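Local coordinates for protein uncharacterized HTH-type transcriptional regulator SAR2349 (Staphylococcus aureus, PDB 4EM2) that probably binds DNA as a MarR-family winged helix-turn-helix transcription regulator, and is captured here with salicylate, at residues R96-V110 and R118-L131. Residues are numbered along the deposited sequence; the frame is centred on the assembly and turned at random.
Sequences RKTLKALIENDLITV and RQKFLTLTPKGHEL. With SAL (2-hydroxybenzoic acid), chain D; SO4 (sulfate ion), chain F.
Arg96 and Arg118 meet at a sulfate ion, probably from the crystallisation liquor: Arg118 NH2 lies 2.7 Å from sulfate O2, which sits over one guanidinium face, while Arg96 NH1 comes in at that group's edge, the two planes 78° apart. A turn further on, Leu99 meets Leu122 tip to tip, both its methyls on Leu122 CD1 (CD2 at 3.9 Å); Leu122 CD2 turns instead to Val110 CG2 and to a salicylate, which Arg96, Lys100 and Ile103 border from the helix. A Schellman motif then ends the helix, with Asp106 at positive phi, and the carbonyls of the turn that follows, Asn105 to Leu107, are taken up by Thr125 and Lys127. The extended side chain of Lys127 carries NZ to a hydrogen bond with Asn105 O (2.9 Å), and a water links NZ to Asp106 OD2. Thr125, the N-cap, has OG1 tucked between its own N and carbonyl carbon (chi1 59°), where it donates to Asp106 O at 2.7 Å and accepts from Gly128 N. Leu107 O takes Thr125 N from above its carbonyl plane, and Leu107 CD2 packs 3.7 Å from Leu131 CD1. From Ile108 the chain pairs antiparallel with 122-124. Thr109 and Thr123 form the hydrogen-bonded pair, Thr109 N reaching Thr123 O at 2.8 Å and Thr123 N returning a bond to Thr109 O; Thr109 OG1 gives Thr123 O a second, longer bond. Val110 spreads its methyls, CG1 on the Lys120 chain and CG2 3.6 Å from salicylate C6. This hairpin is the wing of the winged helix-turn-helix; Leu99 and Leu122 also touch helix 81-88, Leu124 rests on helix 64-76, and helix 126-148 leads onward.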
ATOM      1  N   ARG A  96       2.886  -2.994 -14.599  1.00 37.62           N
ATOM      2  CA  ARG A  96       2.213  -2.625 -15.847  1.00 37.13           C
ATOM      3  C   ARG A  96       0.782  -3.081 -15.806  1.00 35.83           C
ATOM      4  O   ARG A  96      -0.135  -2.307 -16.078  1.00 34.76           O
ATOM      5  CB  ARG A  96       2.918  -3.249 -17.068  1.00 40.45           C
ATOM      6  CG  ARG A  96       2.814  -2.440 -18.387  1.00 45.95           C
ATOM      7  CD  ARG A  96       3.797  -2.948 -19.491  1.00 49.45           C
ATOM      8  NE  ARG A  96       5.196  -3.124 -19.014  1.00 53.89           N
ATOM      9  CZ  ARG A  96       6.210  -2.246 -19.165  1.00 55.85           C
ATOM     10  NH1 ARG A  96       6.014  -1.080 -19.813  1.00 54.82           N
ATOM     11  NH2 ARG A  96       7.416  -2.525 -18.632  1.00 55.39           N
ATOM     12  N   LYS A  97       0.581  -4.341 -15.458  1.00 34.58           N
ATOM     13  CA  LYS A  97      -0.774  -4.892 -15.383  1.00 36.41           C
ATOM     14  C   LYS A  97      -1.723  -4.177 -14.394  1.00 32.99           C
ATOM     15  O   LYS A  97      -2.890  -3.971 -14.664  1.00 32.26           O
ATOM     16  CB  LYS A  97      -0.708  -6.381 -15.016  1.00 38.99           C
ATOM     17  CG  LYS A  97      -2.080  -6.980 -14.735  1.00 45.95           C
ATOM     18  CD  LYS A  97      -2.109  -8.496 -14.912  1.00 49.32           C
ATOM     19  CE  LYS A  97      -3.492  -9.086 -14.613  1.00 53.10           C
ATOM     20  NZ  LYS A  97      -3.821  -9.279 -13.134  1.00 54.50           N
ATOM     21  N   THR A  98      -1.207  -3.829 -13.231  1.00 32.57           N
ATOM     22  CA  THR A  98      -2.036  -3.159 -12.190  1.00 31.48           C
ATOM     23  C   THR A  98      -2.341  -1.741 -12.652  1.00 31.06           C
ATOM     24  O   THR A  98      -3.447  -1.271 -12.497  1.00 31.17           O
ATOM     25  CB  THR A  98      -1.236  -3.122 -10.867  1.00 30.88           C
ATOM     26  OG1 THR A  98      -0.936  -4.463 -10.495  1.00 27.24           O
ATOM     27  CG2 THR A  98      -2.022  -2.440  -9.713  1.00 30.94           C
ATOM     28  N   LEU A  99      -1.343  -1.054 -13.220  1.00 32.73           N
ATOM     29  CA  LEU A  99      -1.566   0.320 -13.690  1.00 33.57           C
ATOM     30  C   LEU A  99      -2.596   0.306 -14.772  1.00 33.47           C
ATOM     31  O   LEU A  99      -3.496   1.164 -14.821  1.00 33.14           O
ATOM     32  CB  LEU A  99      -0.297   0.927 -14.257  1.00 34.68           C
ATOM     33  CG  LEU A  99       0.615   1.549 -13.205  1.00 36.65           C
ATOM     34  CD1 LEU A  99       1.987   1.749 -13.861  1.00 38.81           C
ATOM     35  CD2 LEU A  99       0.055   2.903 -12.645  1.00 31.93           C
ATOM     36  N   LYS A 100      -2.474  -0.675 -15.659  1.00 33.53           N
ATOM     37  CA  LYS A 100      -3.413  -0.787 -16.746  1.00 33.27           C
ATOM     38  C   LYS A 100      -4.828  -0.870 -16.191  1.00 32.13           C
ATOM     39  O   LYS A 100      -5.753  -0.293 -16.745  1.00 32.75           O
ATOM     40  CB  LYS A 100      -3.122  -2.025 -17.599  1.00 36.59           C
ATOM     41  CG  LYS A 100      -1.892  -1.927 -18.491  1.00 41.49           C
ATOM     42  CD  LYS A 100      -1.906  -3.060 -19.564  1.00 45.26           C
ATOM     43  CE  LYS A 100      -3.188  -2.919 -20.421  1.00 48.57           C
ATOM     44  NZ  LYS A 100      -3.999  -4.162 -20.591  1.00 49.01           N
ATOM     45  N   ALA A 101      -5.021  -1.601 -15.097  1.00 31.10           N
ATOM     46  CA  ALA A 101      -6.366  -1.680 -14.528  1.00 28.73           C
ATOM     47  C   ALA A 101      -6.735  -0.327 -13.904  1.00 27.59           C
ATOM     48  O   ALA A 101      -7.848   0.155 -14.056  1.00 27.15           O
ATOM     49  CB  ALA A 101      -6.440  -2.777 -13.494  1.00 30.26           C
ATOM     50  N   LEU A 102      -5.812   0.299 -13.185  1.00 28.82           N
ATOM     51  CA  LEU A 102      -6.098   1.634 -12.602  1.00 27.07           C
ATOM     52  C   LEU A 102      -6.555   2.641 -13.711  1.00 29.24           C
ATOM     53  O   LEU A 102      -7.549   3.384 -13.522  1.00 29.73           O
ATOM     54  CB  LEU A 102      -4.861   2.166 -11.920  1.00 22.92           C
ATOM     55  CG  LEU A 102      -4.562   1.395 -10.594  1.00 22.85           C
ATOM     56  CD1 LEU A 102      -3.214   1.851 -10.031  1.00 20.47           C
ATOM     57  CD2 LEU A 102      -5.746   1.645  -9.611  1.00 20.19           C
ATOM     58  N   ILE A 103      -5.863   2.621 -14.857  1.00 29.84           N
ATOM     59  CA  ILE A 103      -6.179   3.515 -15.988  1.00 31.81           C
ATOM     60  C   ILE A 103      -7.538   3.160 -16.496  1.00 33.59           C
ATOM     61  O   ILE A 103      -8.389   4.037 -16.641  1.00 34.55           O
ATOM     62  CB  ILE A 103      -5.178   3.361 -17.173  1.00 33.09           C
ATOM     63  CG1 ILE A 103      -3.802   3.880 -16.770  1.00 33.03           C
ATOM     64  CG2 ILE A 103      -5.636   4.236 -18.394  1.00 32.39           C
ATOM     65  CD1 ILE A 103      -2.650   3.303 -17.675  1.00 34.21           C
ATOM     66  N   GLU A 104      -7.761   1.863 -16.712  1.00 34.83           N
ATOM     67  CA  GLU A 104      -9.041   1.397 -17.222  1.00 36.59           C
ATOM     68  C   GLU A 104     -10.187   1.740 -16.288  1.00 37.13           C
ATOM     69  O   GLU A 104     -11.340   1.951 -16.719  1.00 36.78           O
ATOM     70  CB  GLU A 104      -8.984  -0.112 -17.444  1.00 41.91           C
ATOM     71  CG  GLU A 104     -10.349  -0.743 -17.819  1.00 47.78           C
ATOM     72  CD  GLU A 104     -10.945  -0.171 -19.120  1.00 51.94           C
ATOM     73  OE1 GLU A 104     -10.206  -0.045 -20.149  1.00 54.91           O
ATOM     74  OE2 GLU A 104     -12.158   0.143 -19.114  1.00 54.17           O
ATOM     75  N   ASN A 105      -9.895   1.795 -14.994  1.00 35.01           N
ATOM     76  CA  ASN A 105     -10.926   2.155 -14.049  1.00 34.22           C
ATOM     77  C   ASN A 105     -11.053   3.672 -13.876  1.00 32.11           C
ATOM     78  O   ASN A 105     -11.780   4.114 -12.982  1.00 26.28           O
ATOM     79  CB  ASN A 105     -10.640   1.528 -12.676  1.00 40.18           C
ATOM     80  CG  ASN A 105     -10.700   0.037 -12.710  1.00 45.93           C
ATOM     81  OD1 ASN A 105     -11.616  -0.529 -13.298  1.00 50.64           O
ATOM     82  ND2 ASN A 105      -9.726  -0.620 -12.085  1.00 50.32           N
ATOM     83  N   ASP A 106     -10.324   4.469 -14.678  1.00 32.22           N
ATOM     84  CA  ASP A 106     -10.456   5.935 -14.529  1.00 31.15           C
ATOM     85  C   ASP A 106      -9.932   6.482 -13.168  1.00 28.79           C
ATOM     86  O   ASP A 106     -10.417   7.502 -12.641  1.00 26.47           O
ATOM     87  CB  ASP A 106     -11.940   6.269 -14.694  1.00 34.23           C
ATOM     88  CG  ASP A 106     -12.213   7.772 -14.905  1.00 40.31           C
ATOM     89  OD1 ASP A 106     -11.299   8.505 -15.357  1.00 41.44           O
ATOM     90  OD2 ASP A 106     -13.375   8.198 -14.637  1.00 42.38           O
ATOM     91  N   LEU A 107      -8.945   5.807 -12.593  1.00 26.75           N
ATOM     92  CA  LEU A 107      -8.394   6.234 -11.298  1.00 26.13           C
ATOM     93  C   LEU A 107      -7.084   6.999 -11.467  1.00 25.59           C
ATOM     94  O   LEU A 107      -6.664   7.728 -10.567  1.00 22.31           O
ATOM     95  CB  LEU A 107      -8.157   5.004 -10.395  1.00 23.92           C
ATOM     96  CG  LEU A 107      -9.477   4.315 -10.028  1.00 22.45           C
ATOM     97  CD1 LEU A 107      -9.186   3.001  -9.274  1.00 23.43           C
ATOM     98  CD2 LEU A 107     -10.314   5.251  -9.179  1.00 22.26           C
ATOM     99  N   ILE A 108      -6.442   6.806 -12.621  1.00 26.79           N
ATOM    100  CA  ILE A 108      -5.196   7.492 -12.895  1.00 30.72           C
ATOM    101  C   ILE A 108      -5.138   7.868 -14.355  1.00 33.21           C
ATOM    102  O   ILE A 108      -5.706   7.187 -15.211  1.00 31.47           O
ATOM    103  CB  ILE A 108      -3.891   6.665 -12.575  1.00 33.41           C
ATOM    104  CG1 ILE A 108      -3.775   5.499 -13.527  1.00 37.66           C
ATOM    105  CG2 ILE A 108      -3.824   6.238 -11.089  1.00 30.52           C
ATOM    106  CD1 ILE A 108      -2.370   4.750 -13.414  1.00 41.79           C
ATOM    107  N   THR A 109      -4.437   8.965 -14.620  1.00 34.70           N
ATOM    108  CA  THR A 109      -4.299   9.445 -15.985  1.00 39.82           C
ATOM    109  C   THR A 109      -2.820   9.408 -16.384  1.00 39.94           C
ATOM    110  O   THR A 109      -1.949   9.662 -15.576  1.00 37.61           O
ATOM    111  CB  THR A 109      -4.828  10.882 -16.122  1.00 41.38           C
ATOM    112  OG1 THR A 109      -4.425  11.648 -14.974  1.00 45.21           O
ATOM    113  CG2 THR A 109      -6.338  10.886 -16.201  1.00 44.66           C
ATOM    114  N   VAL A 110      -2.591   9.130 -17.656  1.00 40.74           N
ATOM    115  CA  VAL A 110      -1.274   9.009 -18.225  1.00 44.03           C
ATOM    116  C   VAL A 110      -0.924  10.213 -19.109  1.00 45.76           C
ATOM    117  O   VAL A 110      -1.664  10.554 -20.017  1.00 46.36           O
ATOM    118  CB  VAL A 110      -1.209   7.753 -19.136  1.00 43.84           C
ATOM    119  CG1 VAL A 110       0.186   7.580 -19.691  1.00 46.12           C
ATOM    120  CG2 VAL A 110      -1.660   6.522 -18.381  1.00 43.33           C
ATOM    121  N   ARG A 118       6.403   3.294 -20.051  1.00 44.01           N
ATOM    122  CA  ARG A 118       7.097   3.237 -18.768  1.00 44.98           C
ATOM    123  C   ARG A 118       7.746   4.548 -18.281  1.00 43.07           C
ATOM    124  O   ARG A 118       8.120   4.663 -17.090  1.00 41.18           O
ATOM    125  CB  ARG A 118       8.133   2.101 -18.801  1.00 47.81           C
ATOM    126  CG  ARG A 118       9.506   2.474 -19.330  1.00 54.64           C
ATOM    127  CD  ARG A 118      10.273   1.203 -19.624  1.00 58.99           C
ATOM    128  NE  ARG A 118       9.482   0.339 -20.508  1.00 63.97           N
ATOM    129  CZ  ARG A 118       9.816   0.038 -21.762  1.00 65.91           C
ATOM    130  NH1 ARG A 118      10.939   0.528 -22.297  1.00 67.28           N
ATOM    131  NH2 ARG A 118       9.026  -0.746 -22.486  1.00 66.58           N
ATOM    132  N   GLN A 119       7.870   5.514 -19.205  1.00 42.85           N
ATOM    133  CA  GLN A 119       8.448   6.869 -18.968  1.00 41.70           C
ATOM    134  C   GLN A 119       7.358   7.983 -18.782  1.00 39.25           C
ATOM    135  O   GLN A 119       7.649   9.087 -18.317  1.00 36.78           O
ATOM    136  CB  GLN A 119       9.324   7.290 -20.180  1.00 45.38           C
ATOM    137  CG  GLN A 119      10.654   6.536 -20.339  1.00 49.30           C
ATOM    138  CD  GLN A 119      11.614   6.898 -19.231  1.00 52.51           C
ATOM    139  OE1 GLN A 119      11.190   7.366 -18.164  1.00 55.69           O
ATOM    140  NE2 GLN A 119      12.907   6.690 -19.460  1.00 53.95           N
ATOM    141  N   LYS A 120       6.120   7.683 -19.176  1.00 36.13           N
ATOM    142  CA  LYS A 120       5.037   8.636 -19.104  1.00 34.63           C
ATOM    143  C   LYS A 120       4.648   8.994 -17.675  1.00 34.24           C
ATOM    144  O   LYS A 120       4.701   8.156 -16.764  1.00 33.29           O
ATOM    145  CB  LYS A 120       3.867   8.073 -19.862  1.00 35.83           C
ATOM    146  CG  LYS A 120       4.226   7.729 -21.297  1.00 37.10           C
ATOM    147  CD  LYS A 120       2.969   7.477 -22.115  1.00 38.71           C
ATOM    148  CE  LYS A 120       3.300   6.971 -23.534  1.00 37.21           C
ATOM    149  NZ  LYS A 120       2.045   6.852 -24.288  1.00 39.70           N
ATOM    150  N   PHE A 121       4.310  10.254 -17.461  1.00 33.14           N
ATOM    151  CA  PHE A 121       3.945  10.677 -16.123  1.00 32.21           C
ATOM    152  C   PHE A 121       2.543  10.235 -15.758  1.00 31.21           C
ATOM    153  O   PHE A 121       1.623  10.234 -16.607  1.00 31.65           O
ATOM    154  CB  PHE A 121       4.110  12.164 -15.981  1.00 32.77           C
ATOM    155  CG  PHE A 121       5.536  12.568 -15.882  1.00 36.36           C
ATOM    156  CD1 PHE A 121       6.267  12.265 -14.736  1.00 34.53           C
ATOM    157  CD2 PHE A 121       6.184  13.160 -16.974  1.00 35.07           C
ATOM    158  CE1 PHE A 121       7.650  12.537 -14.671  1.00 36.68           C
ATOM    159  CE2 PHE A 121       7.535  13.430 -16.924  1.00 38.08           C
ATOM    160  CZ  PHE A 121       8.286  13.121 -15.774  1.00 35.25           C
ATOM    161  N   LEU A 122       2.405   9.831 -14.501  1.00 27.88           N
ATOM    162  CA  LEU A 122       1.136   9.324 -13.992  1.00 28.27           C
ATOM    163  C   LEU A 122       0.644  10.132 -12.809  1.00 27.70           C
ATOM    164  O   LEU A 122       1.416  10.429 -11.889  1.00 25.90           O
ATOM    165  CB  LEU A 122       1.313   7.867 -13.520  1.00 27.25           C
ATOM    166  CG  LEU A 122       2.034   6.968 -14.531  1.00 29.49           C
ATOM    167  CD1 LEU A 122       2.602   5.679 -13.832  1.00 28.69           C
ATOM    168  CD2 LEU A 122       1.086   6.615 -15.615  1.00 27.62           C
ATOM    169  N   THR A 123      -0.644  10.460 -12.819  1.00 26.89           N
ATOM    170  CA  THR A 123      -1.222  11.193 -11.708  1.00 27.73           C
ATOM    171  C   THR A 123      -2.634  10.687 -11.470  1.00 26.97           C
ATOM    172  O   THR A 123      -3.232  10.096 -12.367  1.00 27.13           O
ATOM    173  CB  THR A 123      -1.349  12.708 -12.023  1.00 29.05           C
ATOM    174  OG1 THR A 123      -2.011  12.840 -13.278  1.00 30.65           O
ATOM    175  CG2 THR A 123       0.021  13.380 -12.031  1.00 25.67           C
ATOM    176  N   LEU A 124      -3.176  10.953 -10.281  1.00 25.51           N
ATOM    177  CA  LEU A 124      -4.537  10.497  -9.989  1.00 25.28           C
ATOM    178  C   LEU A 124      -5.527  11.349 -10.701  1.00 26.08           C
ATOM    179  O   LEU A 124      -5.308  12.549 -10.861  1.00 24.26           O
ATOM    180  CB  LEU A 124      -4.894  10.621  -8.502  1.00 25.09           C
ATOM    181  CG  LEU A 124      -4.125   9.840  -7.397  1.00 28.76           C
ATOM    182  CD1 LEU A 124      -5.068   9.508  -6.257  1.00 27.99           C
ATOM    183  CD2 LEU A 124      -3.489   8.614  -7.924  1.00 28.23           C
ATOM    184  N   THR A 125      -6.624  10.736 -11.123  1.00 27.32           N
ATOM    185  CA  THR A 125      -7.749  11.514 -11.709  1.00 26.12           C
ATOM    186  C   THR A 125      -8.587  11.989 -10.512  1.00 24.87           C
ATOM    187  O   THR A 125      -8.370  11.549  -9.375  1.00 24.60           O
ATOM    188  CB  THR A 125      -8.693  10.630 -12.460  1.00 26.09           C
ATOM    189  OG1 THR A 125      -9.190   9.659 -11.510  1.00 26.32           O
ATOM    190  CG2 THR A 125      -7.973   9.950 -13.644  1.00 25.97           C
ATOM    191  N   PRO A 126      -9.585  12.874 -10.743  1.00 25.70           N
ATOM    192  CA  PRO A 126     -10.412  13.340  -9.598  1.00 24.62           C
ATOM    193  C   PRO A 126     -11.115  12.164  -8.863  1.00 24.46           C
ATOM    194  O   PRO A 126     -11.306  12.179  -7.621  1.00 25.73           O
ATOM    195  CB  PRO A 126     -11.428  14.286 -10.248  1.00 25.95           C
ATOM    196  CG  PRO A 126     -10.573  14.947 -11.413  1.00 26.07           C
ATOM    197  CD  PRO A 126      -9.778  13.715 -11.952  1.00 26.55           C
ATOM    198  N   LYS A 127     -11.554  11.185  -9.643  1.00 23.04           N
ATOM    199  CA  LYS A 127     -12.189   9.984  -9.082  1.00 23.41           C
ATOM    200  C   LYS A 127     -11.151   9.275  -8.211  1.00 22.04           C
ATOM    201  O   LYS A 127     -11.432   8.855  -7.075  1.00 26.19           O
ATOM    202  CB  LYS A 127     -12.596   9.073 -10.229  1.00 24.38           C
ATOM    203  CG  LYS A 127     -13.397   7.841  -9.800  1.00 25.80           C
ATOM    204  CD  LYS A 127     -13.732   6.961 -11.026  1.00 25.66           C
ATOM    205  CE  LYS A 127     -14.272   5.620 -10.598  1.00 27.49           C
ATOM    206  NZ  LYS A 127     -14.300   4.636 -11.743  1.00 26.75           N
ATOM    207  N   GLY A 128      -9.940   9.169  -8.729  1.00 21.40           N
ATOM    208  CA  GLY A 128      -8.871   8.542  -7.982  1.00 22.74           C
ATOM    209  C   GLY A 128      -8.649   9.213  -6.630  1.00 25.54           C
ATOM    210  O   GLY A 128      -8.493   8.519  -5.573  1.00 25.24           O
ATOM    211  N   HIS A 129      -8.635  10.562  -6.614  1.00 24.81           N
ATOM    212  CA  HIS A 129      -8.449  11.287  -5.369  1.00 23.81           C
ATOM    213  C   HIS A 129      -9.575  11.078  -4.390  1.00 24.42           C
ATOM    214  O   HIS A 129      -9.376  10.958  -3.165  1.00 24.39           O
ATOM    215  CB  HIS A 129      -8.297  12.798  -5.640  1.00 27.18           C
ATOM    216  CG  HIS A 129      -6.914  13.204  -6.066  1.00 27.84           C
ATOM    217  ND1 HIS A 129      -5.823  13.102  -5.227  1.00 28.90           N
ATOM    218  CD2 HIS A 129      -6.449  13.735  -7.233  1.00 27.41           C
ATOM    219  CE1 HIS A 129      -4.749  13.558  -5.859  1.00 30.10           C
ATOM    220  NE2 HIS A 129      -5.102  13.946  -7.077  1.00 28.43           N
ATOM    221  N   GLU A 130     -10.792  11.044  -4.909  1.00 24.31           N
ATOM    222  CA  GLU A 130     -11.926  10.829  -4.029  1.00 23.72           C
ATOM    223  C   GLU A 130     -11.817   9.425  -3.418  1.00 23.77           C
ATOM    224  O   GLU A 130     -12.051   9.230  -2.233  1.00 24.63           O
ATOM    225  CB  GLU A 130     -13.219  10.932  -4.820  1.00 24.52           C
ATOM    226  CG  GLU A 130     -14.453  10.781  -4.005  1.00 30.73           C
ATOM    227  CD  GLU A 130     -14.792  11.964  -3.097  1.00 35.12           C
ATOM    228  OE1 GLU A 130     -14.225  13.058  -3.275  1.00 37.70           O
ATOM    229  OE2 GLU A 130     -15.687  11.797  -2.216  1.00 39.61           O
ATOM    230  N   LEU A 131     -11.492   8.436  -4.222  1.00 23.53           N
ATOM    231  CA  LEU A 131     -11.409   7.074  -3.683  1.00 22.25           C
ATOM    232  C   LEU A 131     -10.296   7.049  -2.599  1.00 23.11           C
ATOM    233  O   LEU A 131     -10.478   6.554  -1.488  1.00 21.73           O
ATOM    234  CB  LEU A 131     -11.093   6.111  -4.812  1.00 22.13           C
ATOM    235  CG  LEU A 131     -10.978   4.592  -4.505  1.00 24.00           C
ATOM    236  CD1 LEU A 131     -11.052   3.868  -5.823  1.00 21.75           C
ATOM    237  CD2 LEU A 131      -9.670   4.272  -3.768  1.00 22.78           C
TER
HETATM  238  C1' SAL D 503      -1.093   2.426 -20.664  1.00 61.24           C
HETATM  239  O1' SAL D 503      -1.587   1.328 -20.881  1.00 62.03           O
HETATM  240  O2' SAL D 503      -1.642   3.526 -21.246  1.00 63.63           O
HETATM  241  C1  SAL D 503       0.082   2.559 -19.745  1.00 60.03           C
HETATM  242  C2  SAL D 503       0.746   1.404 -19.232  1.00 60.21           C
HETATM  243  C3  SAL D 503       1.855   1.561 -18.351  1.00 59.51           C
HETATM  244  C4  SAL D 503       2.296   2.850 -17.985  1.00 57.86           C
HETATM  245  C5  SAL D 503       1.646   3.981 -18.492  1.00 57.06           C
HETATM  246  C6  SAL D 503       0.554   3.849 -19.361  1.00 57.76           C
HETATM  247  O2  SAL D 503       0.314   0.161 -19.585  1.00 62.25           O
HETATM  248  S   SO4 F 505       6.179   0.475 -23.677  1.00 84.11           S
HETATM  249  O1  SO4 F 505       7.112  -0.429 -24.491  1.00 83.65           O
HETATM  250  O2  SO4 F 505       6.897   0.847 -22.379  1.00 82.37           O
HETATM  251  O3  SO4 F 505       4.940  -0.327 -23.483  1.00 82.93           O
HETATM  252  O4  SO4 F 505       5.901   1.772 -24.450  1.00 83.06           O
HETATM  253  O   HOH W   1     -15.240   6.500 -14.117  1.00 44.30           O
HETATM  254  O   HOH W   2      -0.320  12.469 -15.455  1.00 36.08           O